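Side-chain contacts in putative lipoprotein (Bacteroides fragilis, PDB 3QNK), which is of unknown function but, as a SusD-like protein of the outer membrane, probably binds glycans or similar nutrients for uptake through a partner transporter: residues S12-E17 and N88-R93; K60-M65 and E465-L470; A183-K188 and C205-K210; G327-F332 and A338-R343. One frame throughout, in Å; residues are numbered along the deposited sequence.

In the fold
The four contacts sit at separate places in one chain whose regular structure is mainly helix, and none touches another. Interactions 1 and 3 both join elements from the first 210 residues; their nearest atoms are about 12 Å apart, although their centres are about 29 Å apart. Interaction 2 pairs residues 60-65 with 465-470, about 400 positions later, and so joins an early part of the sequence to a late one; it crosses interaction 1 along the chain, while interactions 3 and 4 are nested inside the loop it closes. Interaction 4 is a local hairpin, its centre about 31 Å from that of interaction 2 and about 52 Å from that of interaction 1, on the other side of the chain's centre.

Interaction 1: residues S12-E17 and N88-R93; sequences SFWSDE and NRFFER
Trp14 offers a face of its indole to Arg93 and an edge to Phe90, so the two residues of helix 76-93 meet the same ring from different directions. Over the face stands Arg93 CB, 3.3 Å from the centroid of the five-membered ring and 9° off its normal, which meets the criteria of a CH-pi contact. Arg93 CG lies anti to the carbonyl carbon, and bends further along the chain keep CD near the indole, 3.5 Å from Trp14 NE1. The guanidinium plane is inclined 67° to the ring: CB covers the face, while Arg93 NH1 meets Trp14 CD1 obliquely at 3.6 Å. Phe13 CD1, from the same loop, lies above the opposite face of the indole. At the edge, Phe90 CD2 comes within 3.6 Å of Trp14 CZ3, near the indole plane. The six-membered rings have centroids 5.6 Å apart and planes at 73°, an oblique pairing. Trp14 NE1 bonds to Asp6, and the indole also meets Val20 and Tyr23. The geometry is that of a tryptophan packing the loop before helix 17-29 against the C-terminal end of helix 76-93, within the alpha-alpha superhelix of a SusD-like protein.

Interaction 2: residues K60-M65 and E465-L470; sequences KFNYDM and ETQTTL
Gln467 and Asn62 are joined by a side-chain hydrogen bond, in which Gln467 NE2 donates to Asn62 OD1 over 2.9 Å. The N-H...O angle is 144°, somewhat bent, but the donor lies in the carbonyl plane of Asn62 on a lone pair, and the acceptor is in the Gln467 amide plane. The Gln467 chain bends at chi2 (-67°) to place its amide there, the two amide planes 48° apart.

A water supplies the second polar link. It accepts from Gln467 NE2 at 3.0 Å and donates to the backbone Phe61 O at 2.9 Å, tying the glutamine to the main chain of the 3-10 segment 60-62 as well as to a side chain.

The remaining contact is van der Waals in kind: Gln467 NE2 approaches the edge of the Phe61 ring, 3.5 Å from CE1. Gln467 itself centres an inverse gamma turn between helix 463-466 and strand 469-475, so the contact links that connection to the loop after helix 55-58, about 400 residues away.

The outer ends of both amides are also occupied, Asn62 ND2 by Asn41 O and Gln467 OE1 by Arg489 NH1. The bonding pattern is consistent with one orientation of the buried Gln467 amide, and the arginine on its oxygen would probably polarise it toward stronger donation through NE2.

Interaction 3: residues A183-K188 and C205-K210; sequences AAYALK and CAEVYK
Tyr185 lays one face of its phenol ring against the aliphatic stem of Glu207, whose CB stands 3.6 Å from the ring centroid and 4° off the normal, almost exactly above the centre. This CH-pi contact lies in an alpha-helical hairpin: helices 181-194 and 198-209 follow one another through a short connection. Their local segments run roughly antiparallel, at 149° between N-to-C directions, with axes 8.8 Å apart at closest approach. That separation is close enough for side chains to mesh, and the backbones come nearest at Tyr185 and Val208, whose CA atoms are 6.5 Å apart.

The glutamate stem follows the ring outward. Its CG sits 3.6 Å from Tyr185 CE1 and as near to CZ, so CB and CG together cover the face and the carboxylate begins beyond them. Beside this pair, Val208 points CG2 anti to its own carbonyl carbon, which brings that methyl to 3.6 Å from Tyr185 CB and 3.9 Å from Ala186 N. Ala186 and Val208 also touch Ile394 of helix 391-405 and Ile239 of strand 238-244, which places the apolar side of the hairpin against the protein interior, while Tyr185 packs on Thr164 of helix 149-166. At the polar end of the stem, Lys210 NZ forms a salt bridge with Glu207 OE2 at 3.2 Å, approaching from above the carboxylate plane, 48° out of it.

Interaction 4: residues G327-F332 and A338-R343; sequences GSQIFF and AVTVDR
Gly327 N donates to Val341 O over 2.7 Å with an N-H...O angle of 159°, the shortest of four backbone hydrogen bonds between these segments. Val341 N donates in turn to Ser328 O, the next residue along, at 2.8 Å, and Ile330 and Val339 bond reciprocally through both N and O. These bonds define a two-stranded antiparallel beta hairpin, strands 329-330 and 339-340, in which Ile330 and Val339 form a hydrogen-bonded pair and Gln329 and Thr340 a non-hydrogen-bonded one. On the face of Ile330 and Val339 the side chains lie side by side, pointing the same way; each places CG1 between its backbone N and carbonyl carbon, which brings the two CG1 atoms to 3.8 Å. Ile330 CD1 reaches on to Val341 CG2 at 3.9 Å. Gln329 and Thr340 occupy the other face, where Gln329 CG meets Thr340 OG1 at 3.4 Å. Nearer the turn, Phe332 CD1 touches Ala338 CB at 3.6 Å, while the ring of Phe331 turns to Tyr367 for an edge-to-face contact.

Interaction 1: residues S12-E17 and N88-R93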
loop_
_atom_site.group_PDB
_atom_site.type_symbol
_atom_site.label_atom_id
_atom_site.label_comp_id
_atom_site.label_asym_id
_atom_site.label_seq_id
_atom_site.Cartn_x
_atom_site.Cartn_y
_atom_site.Cartn_z
ATOM N N SER B 12 18.765 -17.106 -14.298
ATOM C CA SER B 12 19.785 -16.608 -15.239
ATOM C C SER B 12 19.554 -15.113 -15.524
ATOM O O SER B 12 19.985 -14.614 -16.562
ATOM C CB SER B 12 19.765 -17.403 -16.548
ATOM N N PHE B 13 18.909 -14.393 -14.587
ATOM C CA PHE B 13 18.548 -12.979 -14.723
ATOM C C PHE B 13 19.734 -12.037 -14.572
ATOM O O PHE B 13 19.840 -11.068 -15.333
ATOM C CB PHE B 13 17.484 -12.617 -13.675
ATOM C CG PHE B 13 17.144 -11.150 -13.520
ATOM C CD1 PHE B 13 17.970 -10.298 -12.796
ATOM C CD2 PHE B 13 15.954 -10.639 -14.020
ATOM C CE1 PHE B 13 17.643 -8.952 -12.643
ATOM C CE2 PHE B 13 15.616 -9.297 -13.834
ATOM C CZ PHE B 13 16.463 -8.467 -13.153
ATOM N N TRP B 14 20.571 -12.259 -13.537
ATOM C CA TRP B 14 21.674 -11.351 -13.204
ATOM C C TRP B 14 22.830 -11.441 -14.194
ATOM O O TRP B 14 23.735 -10.607 -14.156
ATOM C CB TRP B 14 22.138 -11.537 -11.752
ATOM C CG TRP B 14 21.092 -11.048 -10.792
ATOM C CD1 TRP B 14 20.120 -11.792 -10.191
ATOM C CD2 TRP B 14 20.795 -9.681 -10.490
ATOM N NE1 TRP B 14 19.261 -10.979 -9.493
ATOM C CE2 TRP B 14 19.658 -9.677 -9.645
ATOM C CE3 TRP B 14 21.412 -8.453 -10.812
ATOM C CZ2 TRP B 14 19.147 -8.504 -9.087
ATOM C CZ3 TRP B 14 20.888 -7.291 -10.277
ATOM C CH2 TRP B 14 19.769 -7.324 -9.423
ATOM N N SER B 15 22.750 -12.388 -15.129
ATOM C CA SER B 15 23.748 -12.532 -16.176
ATOM C C SER B 15 23.394 -11.594 -17.341
ATOM O O SER B 15 24.285 -10.926 -17.870
ATOM C CB SER B 15 23.840 -13.982 -16.638
ATOM O OG SER B 15 22.570 -14.479 -17.025
ATOM N N ASP B 16 22.082 -11.523 -17.705
ATOM C CA ASP B 16 21.527 -10.707 -18.788
ATOM C C ASP B 16 21.618 -9.197 -18.442
ATOM O O ASP B 16 20.986 -8.738 -17.485
ATOM C CB ASP B 16 20.073 -11.140 -19.067
ATOM C CG ASP B 16 19.424 -10.552 -20.314
ATOM O OD1 ASP B 16 19.525 -9.321 -20.512
ATOM O OD2 ASP B 16 18.715 -11.305 -21.030
ATOM N N GLU B 17 22.401 -8.444 -19.243
ATOM C CA GLU B 17 22.635 -7.006 -19.088
ATOM C C GLU B 17 21.344 -6.197 -19.240
ATOM O O GLU B 17 21.153 -5.203 -18.522
ATOM C CB GLU B 17 23.694 -6.511 -20.088
ATOM N N ASN B 88 18.815 -3.563 -1.760
ATOM C CA ASN B 88 19.640 -4.547 -1.051
ATOM C C ASN B 88 19.773 -5.834 -1.838
ATOM O O ASN B 88 20.833 -6.461 -1.791
ATOM C CB ASN B 88 19.076 -4.823 0.335
ATOM C CG ASN B 88 19.148 -3.649 1.273
ATOM O OD1 ASN B 88 19.990 -2.753 1.134
ATOM N ND2 ASN B 88 18.270 -3.644 2.270
ATOM N N ARG B 89 18.721 -6.209 -2.585
ATOM C CA ARG B 89 18.771 -7.387 -3.436
ATOM C C ARG B 89 19.752 -7.170 -4.553
ATOM O O ARG B 89 20.548 -8.056 -4.839
ATOM C CB ARG B 89 17.396 -7.713 -4.005
ATOM C CG ARG B 89 17.437 -8.814 -5.062
ATOM C CD ARG B 89 17.443 -10.204 -4.474
ATOM N NE ARG B 89 16.218 -10.897 -4.846
ATOM C CZ ARG B 89 15.354 -11.423 -3.985
ATOM N NH1 ARG B 89 15.573 -11.336 -2.675
ATOM N NH2 ARG B 89 14.258 -12.025 -4.423
ATOM N N PHE B 90 19.699 -5.987 -5.196
ATOM C CA PHE B 90 20.627 -5.636 -6.264
ATOM C C PHE B 90 22.050 -5.853 -5.758
ATOM O O PHE B 90 22.807 -6.644 -6.349
ATOM C CB PHE B 90 20.416 -4.180 -6.726
ATOM C CG PHE B 90 21.370 -3.744 -7.826
ATOM C CD1 PHE B 90 22.628 -3.230 -7.519
ATOM C CD2 PHE B 90 21.014 -3.859 -9.166
ATOM C CE1 PHE B 90 23.512 -2.866 -8.533
ATOM C CE2 PHE B 90 21.893 -3.471 -10.172
ATOM C CZ PHE B 90 23.122 -2.955 -9.848
ATOM N N PHE B 91 22.370 -5.209 -4.599
ATOM C CA PHE B 91 23.687 -5.280 -3.970
ATOM C C PHE B 91 24.124 -6.734 -3.663
ATOM O O PHE B 91 25.300 -7.054 -3.836
ATOM C CB PHE B 91 23.726 -4.423 -2.707
ATOM C CG PHE B 91 23.637 -2.940 -2.964
ATOM C CD1 PHE B 91 24.520 -2.314 -3.839
ATOM C CD2 PHE B 91 22.705 -2.156 -2.286
ATOM C CE1 PHE B 91 24.438 -0.937 -4.066
ATOM C CE2 PHE B 91 22.635 -0.782 -2.502
ATOM C CZ PHE B 91 23.499 -0.180 -3.386
ATOM N N GLU B 92 23.180 -7.606 -3.292
ATOM C CA GLU B 92 23.449 -9.019 -3.028
ATOM C C GLU B 92 23.779 -9.804 -4.292
ATOM O O GLU B 92 24.660 -10.665 -4.260
ATOM C CB GLU B 92 22.239 -9.702 -2.351
ATOM C CG GLU B 92 22.041 -9.365 -0.879
ATOM C CD GLU B 92 20.851 -9.999 -0.176
ATOM O OE1 GLU B 92 19.963 -10.563 -0.860
ATOM O OE2 GLU B 92 20.809 -9.920 1.073
ATOM N N ARG B 93 23.059 -9.546 -5.392
ATOM C CA ARG B 93 23.175 -10.356 -6.605
ATOM C C ARG B 93 24.071 -9.769 -7.710
ATOM O O ARG B 93 24.417 -10.515 -8.633
ATOM C CB ARG B 93 21.769 -10.629 -7.179
ATOM C CG ARG B 93 20.770 -11.268 -6.192
ATOM C CD ARG B 93 20.319 -12.642 -6.632
ATOM N NE ARG B 93 21.458 -13.548 -6.755
ATOM C CZ ARG B 93 21.524 -14.587 -7.580
ATOM N NH1 ARG B 93 20.501 -14.878 -8.378
ATOM N NH2 ARG B 93 22.615 -15.342 -7.619
#

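Interaction 2: residues K60-M65 and E465-L470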
loop_
_atom_site.group_PDB
_atom_site.type_symbol
_atom_site.label_atom_id
_atom_site.label_comp_id
_atom_site.label_asym_id
_atom_site.label_seq_id
_atom_site.Cartn_x
_atom_site.Cartn_y
_atom_site.Cartn_z
ATOM N N LYS B 60 -4.470 16.096 10.407
ATOM C CA LYS B 60 -4.436 16.040 11.863
ATOM C C LYS B 60 -3.153 16.680 12.456
ATOM O O LYS B 60 -3.218 17.226 13.574
ATOM C CB LYS B 60 -4.621 14.614 12.371
ATOM C CG LYS B 60 -6.070 14.316 12.692
ATOM C CD LYS B 60 -6.254 12.873 13.054
ATOM C CE LYS B 60 -7.702 12.592 13.272
ATOM N NZ LYS B 60 -7.909 11.164 13.594
ATOM N N PHE B 61 -2.030 16.694 11.689
ATOM C CA PHE B 61 -0.755 17.299 12.139
ATOM C C PHE B 61 -0.958 18.755 12.516
ATOM O O PHE B 61 -0.482 19.226 13.549
ATOM C CB PHE B 61 0.333 17.191 11.031
ATOM C CG PHE B 61 1.635 17.923 11.286
ATOM C CD1 PHE B 61 1.789 19.263 10.917
ATOM C CD2 PHE B 61 2.720 17.271 11.868
ATOM C CE1 PHE B 61 2.985 19.956 11.188
ATOM C CE2 PHE B 61 3.927 17.960 12.104
ATOM C CZ PHE B 61 4.030 19.307 11.806
ATOM N N ASN B 62 -1.658 19.471 11.654
ATOM C CA ASN B 62 -1.907 20.895 11.795
ATOM C C ASN B 62 -2.587 21.282 13.125
ATOM O O ASN B 62 -2.529 22.439 13.512
ATOM C CB ASN B 62 -2.740 21.367 10.620
ATOM C CG ASN B 62 -1.965 21.430 9.328
ATOM O OD1 ASN B 62 -0.773 21.678 9.305
ATOM N ND2 ASN B 62 -2.643 21.279 8.215
ATOM N N TYR B 63 -3.177 20.324 13.833
ATOM C CA TYR B 63 -3.861 20.586 15.103
ATOM C C TYR B 63 -3.288 19.689 16.227
ATOM O O TYR B 63 -3.917 19.557 17.256
ATOM C CB TYR B 63 -5.389 20.379 14.943
ATOM C CG TYR B 63 -5.944 20.923 13.643
ATOM C CD1 TYR B 63 -6.172 22.294 13.472
ATOM C CD2 TYR B 63 -6.121 20.091 12.532
ATOM C CE1 TYR B 63 -6.638 22.810 12.250
ATOM C CE2 TYR B 63 -6.545 20.605 11.295
ATOM C CZ TYR B 63 -6.828 21.955 11.172
ATOM O OH TYR B 63 -7.284 22.420 9.976
ATOM N N ASP B 64 -2.088 19.110 16.033
ATOM C CA ASP B 64 -1.396 18.209 16.958
ATOM C C ASP B 64 -2.370 17.071 17.360
ATOM O O ASP B 64 -2.598 16.812 18.543
ATOM C CB ASP B 64 -0.813 18.961 18.186
ATOM C CG ASP B 64 -0.017 18.074 19.142
ATOM O OD1 ASP B 64 0.685 17.154 18.655
ATOM O OD2 ASP B 64 -0.116 18.285 20.377
HETATM N N MSE B 65 -2.995 16.439 16.352
HETATM C CA MSE B 65 -4.000 15.418 16.644
HETATM C C MSE B 65 -3.645 14.073 16.090
HETATM O O MSE B 65 -4.428 13.137 16.258
HETATM C CB MSE B 65 -5.379 15.872 16.203
HETATM C CG MSE B 65 -6.006 16.715 17.290
HETATM SE SE MSE B 65 -7.631 17.670 17.008
HETATM C CE MSE B 65 -8.059 17.191 15.062
ATOM N N GLU B 465 6.208 29.207 15.906
ATOM C CA GLU B 465 6.150 30.460 15.164
ATOM C C GLU B 465 5.355 30.327 13.867
ATOM O O GLU B 465 4.767 31.316 13.404
ATOM C CB GLU B 465 7.596 30.919 14.807
ATOM C CG GLU B 465 8.518 31.272 15.973
ATOM C CD GLU B 465 9.459 30.218 16.525
ATOM O OE1 GLU B 465 9.014 29.075 16.775
ATOM O OE2 GLU B 465 10.629 30.570 16.800
ATOM N N THR B 466 5.358 29.136 13.250
ATOM C CA THR B 466 4.734 28.958 11.946
ATOM C C THR B 466 3.376 28.251 12.001
ATOM O O THR B 466 2.476 28.620 11.244
ATOM C CB THR B 466 5.695 28.210 11.015
ATOM O OG1 THR B 466 5.980 26.921 11.550
ATOM C CG2 THR B 466 6.993 28.965 10.786
ATOM N N GLN B 467 3.201 27.241 12.884
ATOM C CA GLN B 467 1.929 26.520 12.966
ATOM C C GLN B 467 1.003 27.244 13.945
ATOM O O GLN B 467 0.833 26.820 15.097
ATOM C CB GLN B 467 2.155 25.043 13.337
ATOM C CG GLN B 467 2.899 24.220 12.275
ATOM C CD GLN B 467 2.091 24.036 11.009
ATOM O OE1 GLN B 467 2.214 24.811 10.054
ATOM N NE2 GLN B 467 1.285 22.987 10.943
ATOM N N THR B 468 0.434 28.379 13.478
ATOM C CA THR B 468 -0.485 29.242 14.226
ATOM C C THR B 468 -1.735 29.528 13.406
ATOM O O THR B 468 -2.163 28.680 12.634
ATOM C CB THR B 468 0.194 30.569 14.617
ATOM O OG1 THR B 468 0.858 31.118 13.483
ATOM C CG2 THR B 468 1.149 30.424 15.752
ATOM N N THR B 469 -2.329 30.733 13.585
ATOM C CA THR B 469 -3.474 31.156 12.811
ATOM C C THR B 469 -2.944 31.692 11.499
ATOM O O THR B 469 -2.133 32.628 11.495
ATOM C CB THR B 469 -4.333 32.144 13.578
ATOM O OG1 THR B 469 -4.836 31.488 14.736
ATOM C CG2 THR B 469 -5.504 32.656 12.750
ATOM N N LEU B 470 -3.373 31.061 10.398
ATOM C CA LEU B 470 -2.980 31.408 9.038
ATOM C C LEU B 470 -4.128 32.149 8.386
ATOM O O LEU B 470 -5.278 31.999 8.789
ATOM C CB LEU B 470 -2.540 30.185 8.233
ATOM C CG LEU B 470 -1.398 29.372 8.834
ATOM C CD1 LEU B 470 -1.217 28.115 8.073
ATOM C CD2 LEU B 470 -0.066 30.160 8.848
HETATM O O HOH W 1 1.210 21.584 13.599
#

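Interaction 3: residues A183-K188 and C205-K210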
loop_
_atom_site.group_PDB
_atom_site.type_symbol
_atom_site.label_atom_id
_atom_site.label_comp_id
_atom_site.label_asym_id
_atom_site.label_seq_id
_atom_site.Cartn_x
_atom_site.Cartn_y
_atom_site.Cartn_z
ATOM N N ALA B 183 24.195 14.991 -8.931
ATOM C CA ALA B 183 22.996 14.661 -8.159
ATOM C C ALA B 183 23.384 14.090 -6.795
ATOM O O ALA B 183 22.823 14.503 -5.781
ATOM C CB ALA B 183 22.124 13.685 -8.933
ATOM N N ALA B 184 24.397 13.201 -6.762
ATOM C CA ALA B 184 24.875 12.585 -5.522
ATOM C C ALA B 184 25.465 13.642 -4.581
ATOM O O ALA B 184 25.104 13.660 -3.407
ATOM C CB ALA B 184 25.894 11.508 -5.825
ATOM N N TYR B 185 26.315 14.556 -5.099
ATOM C CA TYR B 185 26.906 15.619 -4.287
ATOM C C TYR B 185 25.836 16.582 -3.798
ATOM O O TYR B 185 25.862 16.979 -2.625
ATOM C CB TYR B 185 27.996 16.372 -5.060
ATOM C CG TYR B 185 29.378 15.758 -4.953
ATOM C CD1 TYR B 185 30.062 15.735 -3.739
ATOM C CD2 TYR B 185 30.045 15.285 -6.088
ATOM C CE1 TYR B 185 31.335 15.173 -3.638
ATOM C CE2 TYR B 185 31.338 14.760 -6.007
ATOM C CZ TYR B 185 31.980 14.707 -4.780
ATOM O OH TYR B 185 33.250 14.177 -4.693
ATOM N N ALA B 186 24.882 16.939 -4.682
ATOM C CA ALA B 186 23.770 17.821 -4.340
ATOM C C ALA B 186 22.900 17.195 -3.227
ATOM O O ALA B 186 22.595 17.893 -2.261
ATOM C CB ALA B 186 22.938 18.131 -5.568
ATOM N N LEU B 187 22.580 15.882 -3.308
ATOM C CA LEU B 187 21.791 15.256 -2.250
ATOM C C LEU B 187 22.600 15.212 -0.973
ATOM O O LEU B 187 22.044 15.531 0.080
ATOM C CB LEU B 187 21.258 13.854 -2.623
ATOM C CG LEU B 187 20.192 13.208 -1.669
ATOM C CD1 LEU B 187 18.986 14.094 -1.469
ATOM C CD2 LEU B 187 19.741 11.846 -2.164
ATOM N N LYS B 188 23.917 14.925 -1.073
ATOM C CA LYS B 188 24.849 14.859 0.050
ATOM C C LYS B 188 24.806 16.159 0.839
ATOM O O LYS B 188 24.594 16.108 2.053
ATOM C CB LYS B 188 26.281 14.552 -0.439
ATOM C CG LYS B 188 27.192 13.856 0.566
ATOM C CD LYS B 188 28.459 13.242 -0.042
ATOM C CE LYS B 188 29.655 13.339 0.900
ATOM N NZ LYS B 188 30.511 14.553 0.665
ATOM N N CYS B 205 29.099 21.317 -1.774
ATOM C CA CYS B 205 28.682 22.424 -2.634
ATOM C C CYS B 205 29.814 22.810 -3.578
ATOM O O CYS B 205 29.558 23.029 -4.763
ATOM C CB CYS B 205 28.235 23.618 -1.798
ATOM S SG CYS B 205 26.692 23.363 -0.902
ATOM N N ALA B 206 31.070 22.847 -3.068
ATOM C CA ALA B 206 32.275 23.200 -3.848
ATOM C C ALA B 206 32.433 22.262 -5.051
ATOM O O ALA B 206 32.854 22.690 -6.132
ATOM C CB ALA B 206 33.513 23.145 -2.964
ATOM N N GLU B 207 32.031 20.989 -4.864
ATOM C CA GLU B 207 32.105 19.977 -5.897
ATOM C C GLU B 207 31.089 20.219 -7.015
ATOM O O GLU B 207 31.437 20.088 -8.182
ATOM C CB GLU B 207 31.928 18.580 -5.292
ATOM C CG GLU B 207 33.130 18.136 -4.478
ATOM C CD GLU B 207 34.476 18.214 -5.165
ATOM O OE1 GLU B 207 34.575 17.845 -6.360
ATOM O OE2 GLU B 207 35.436 18.651 -4.495
ATOM N N VAL B 208 29.864 20.612 -6.670
ATOM C CA VAL B 208 28.793 20.869 -7.639
ATOM C C VAL B 208 29.114 22.125 -8.493
ATOM O O VAL B 208 28.804 22.157 -9.701
ATOM C CB VAL B 208 27.427 20.970 -6.928
ATOM C CG1 VAL B 208 26.282 21.076 -7.936
ATOM C CG2 VAL B 208 27.214 19.777 -6.015
ATOM N N TYR B 209 29.800 23.121 -7.877
ATOM C CA TYR B 209 30.186 24.351 -8.568
ATOM C C TYR B 209 31.147 24.072 -9.740
ATOM O O TYR B 209 31.207 24.856 -10.700
ATOM C CB TYR B 209 30.834 25.345 -7.595
ATOM C CG TYR B 209 29.924 25.896 -6.513
ATOM C CD1 TYR B 209 28.641 26.359 -6.813
ATOM C CD2 TYR B 209 30.374 26.032 -5.204
ATOM C CE1 TYR B 209 27.818 26.909 -5.826
ATOM C CE2 TYR B 209 29.545 26.539 -4.200
ATOM C CZ TYR B 209 28.270 26.987 -4.515
ATOM O OH TYR B 209 27.473 27.506 -3.517
ATOM N N LYS B 210 31.866 22.945 -9.670
ATOM C CA LYS B 210 32.836 22.521 -10.668
ATOM C C LYS B 210 32.207 21.680 -11.804
ATOM O O LYS B 210 32.860 21.470 -12.836
ATOM C CB LYS B 210 33.947 21.684 -9.983
ATOM C CG LYS B 210 34.766 22.427 -8.934
ATOM C CD LYS B 210 35.728 21.487 -8.209
ATOM C CE LYS B 210 36.166 22.053 -6.875
ATOM N NZ LYS B 210 36.932 21.054 -6.080
#

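Interaction 4: residues G327-F332 and A338-R343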
loop_
_atom_site.group_PDB
_atom_site.type_symbol
_atom_site.label_atom_id
_atom_site.label_comp_id
_atom_site.label_asym_id
_atom_site.label_seq_id
_atom_site.Cartn_x
_atom_site.Cartn_y
_atom_site.Cartn_z
ATOM N N GLY B 327 -7.194 37.994 -10.634
ATOM C CA GLY B 327 -6.778 38.763 -11.801
ATOM C C GLY B 327 -5.624 38.181 -12.590
ATOM O O GLY B 327 -5.240 38.767 -13.604
ATOM N N SER B 328 -5.062 37.040 -12.145
ATOM C CA SER B 328 -3.986 36.345 -12.856
ATOM C C SER B 328 -4.504 35.750 -14.159
ATOM O O SER B 328 -5.587 35.136 -14.179
ATOM C CB SER B 328 -3.397 35.197 -12.027
ATOM O OG SER B 328 -2.756 35.572 -10.826
ATOM N N GLN B 329 -3.711 35.892 -15.226
ATOM C CA GLN B 329 -3.958 35.262 -16.505
ATOM C C GLN B 329 -3.104 34.011 -16.613
ATOM O O GLN B 329 -1.888 34.062 -16.352
ATOM C CB GLN B 329 -3.666 36.211 -17.632
ATOM C CG GLN B 329 -4.838 37.082 -17.937
ATOM C CD GLN B 329 -4.449 38.037 -19.010
ATOM O OE1 GLN B 329 -3.749 39.016 -18.755
ATOM N NE2 GLN B 329 -4.853 37.738 -20.241
ATOM N N ILE B 330 -3.758 32.877 -16.934
ATOM C CA ILE B 330 -3.149 31.554 -17.085
ATOM C C ILE B 330 -3.689 30.907 -18.364
ATOM O O ILE B 330 -4.691 31.371 -18.894
ATOM C CB ILE B 330 -3.393 30.672 -15.827
ATOM C CG1 ILE B 330 -4.893 30.570 -15.477
ATOM C CG2 ILE B 330 -2.559 31.176 -14.616
ATOM C CD1 ILE B 330 -5.251 29.499 -14.509
ATOM N N PHE B 331 -3.017 29.846 -18.858
ATOM C CA PHE B 331 -3.370 29.034 -20.036
ATOM C C PHE B 331 -3.324 29.834 -21.346
ATOM O O PHE B 331 -4.173 29.650 -22.223
ATOM C CB PHE B 331 -4.728 28.335 -19.859
ATOM C CG PHE B 331 -4.665 27.100 -18.997
ATOM C CD1 PHE B 331 -3.900 25.999 -19.383
ATOM C CD2 PHE B 331 -5.401 27.016 -17.819
ATOM C CE1 PHE B 331 -3.872 24.833 -18.603
ATOM C CE2 PHE B 331 -5.372 25.852 -17.040
ATOM C CZ PHE B 331 -4.605 24.770 -17.438
ATOM N N PHE B 332 -2.274 30.652 -21.502
ATOM C CA PHE B 332 -2.036 31.500 -22.668
ATOM C C PHE B 332 -2.000 30.727 -23.971
ATOM O O PHE B 332 -2.568 31.192 -24.966
ATOM C CB PHE B 332 -0.699 32.224 -22.523
ATOM C CG PHE B 332 -0.520 33.000 -21.248
ATOM C CD1 PHE B 332 -1.113 34.248 -21.085
ATOM C CD2 PHE B 332 0.282 32.509 -20.225
ATOM C CE1 PHE B 332 -0.931 34.976 -19.903
ATOM C CE2 PHE B 332 0.476 33.245 -19.053
ATOM C CZ PHE B 332 -0.126 34.475 -18.903
ATOM N N ALA B 338 -5.716 32.651 -22.931
ATOM C CA ALA B 338 -5.642 32.973 -21.509
ATOM C C ALA B 338 -7.003 33.240 -20.879
ATOM O O ALA B 338 -7.858 33.923 -21.457
ATOM C CB ALA B 338 -4.728 34.167 -21.276
ATOM N N VAL B 339 -7.188 32.675 -19.686
ATOM C CA VAL B 339 -8.357 32.829 -18.831
ATOM C C VAL B 339 -7.900 33.683 -17.617
ATOM O O VAL B 339 -6.750 33.559 -17.174
ATOM C CB VAL B 339 -8.994 31.446 -18.446
ATOM C CG1 VAL B 339 -8.048 30.562 -17.634
ATOM C CG2 VAL B 339 -10.336 31.606 -17.742
ATOM N N THR B 340 -8.768 34.592 -17.133
ATOM C CA THR B 340 -8.429 35.423 -15.980
ATOM C C THR B 340 -9.106 34.829 -14.759
ATOM O O THR B 340 -10.313 34.544 -14.788
ATOM C CB THR B 340 -8.784 36.896 -16.215
ATOM O OG1 THR B 340 -8.159 37.348 -17.424
ATOM C CG2 THR B 340 -8.335 37.780 -15.067
ATOM N N VAL B 341 -8.318 34.619 -13.697
ATOM C CA VAL B 341 -8.774 34.034 -12.434
ATOM C C VAL B 341 -9.565 35.079 -11.673
ATOM O O VAL B 341 -9.079 36.194 -11.501
ATOM C CB VAL B 341 -7.590 33.470 -11.615
ATOM C CG1 VAL B 341 -8.034 33.006 -10.230
ATOM C CG2 VAL B 341 -6.895 32.346 -12.381
ATOM N N ASP B 342 -10.797 34.723 -11.259
ATOM C CA ASP B 342 -11.734 35.590 -10.543
ATOM C C ASP B 342 -12.086 34.960 -9.196
ATOM O O ASP B 342 -12.742 33.912 -9.135
ATOM C CB ASP B 342 -13.004 35.827 -11.401
ATOM C CG ASP B 342 -14.086 36.752 -10.851
ATOM O OD1 ASP B 342 -14.017 37.106 -9.655
ATOM O OD2 ASP B 342 -15.022 37.104 -11.623
ATOM N N ARG B 343 -11.667 35.628 -8.116
ATOM C CA ARG B 343 -11.916 35.158 -6.752
ATOM C C ARG B 343 -13.221 35.693 -6.190
ATOM O O ARG B 343 -13.668 35.204 -5.146
ATOM C CB ARG B 343 -10.766 35.541 -5.821
ATOM C CG ARG B 343 -9.432 35.003 -6.248
ATOM C CD ARG B 343 -9.370 33.502 -6.371
ATOM N NE ARG B 343 -7.985 33.105 -6.607
ATOM C CZ ARG B 343 -7.562 31.864 -6.773
ATOM N NH1 ARG B 343 -8.417 30.852 -6.721
ATOM N NH2 ARG B 343 -6.276 31.621 -6.972
#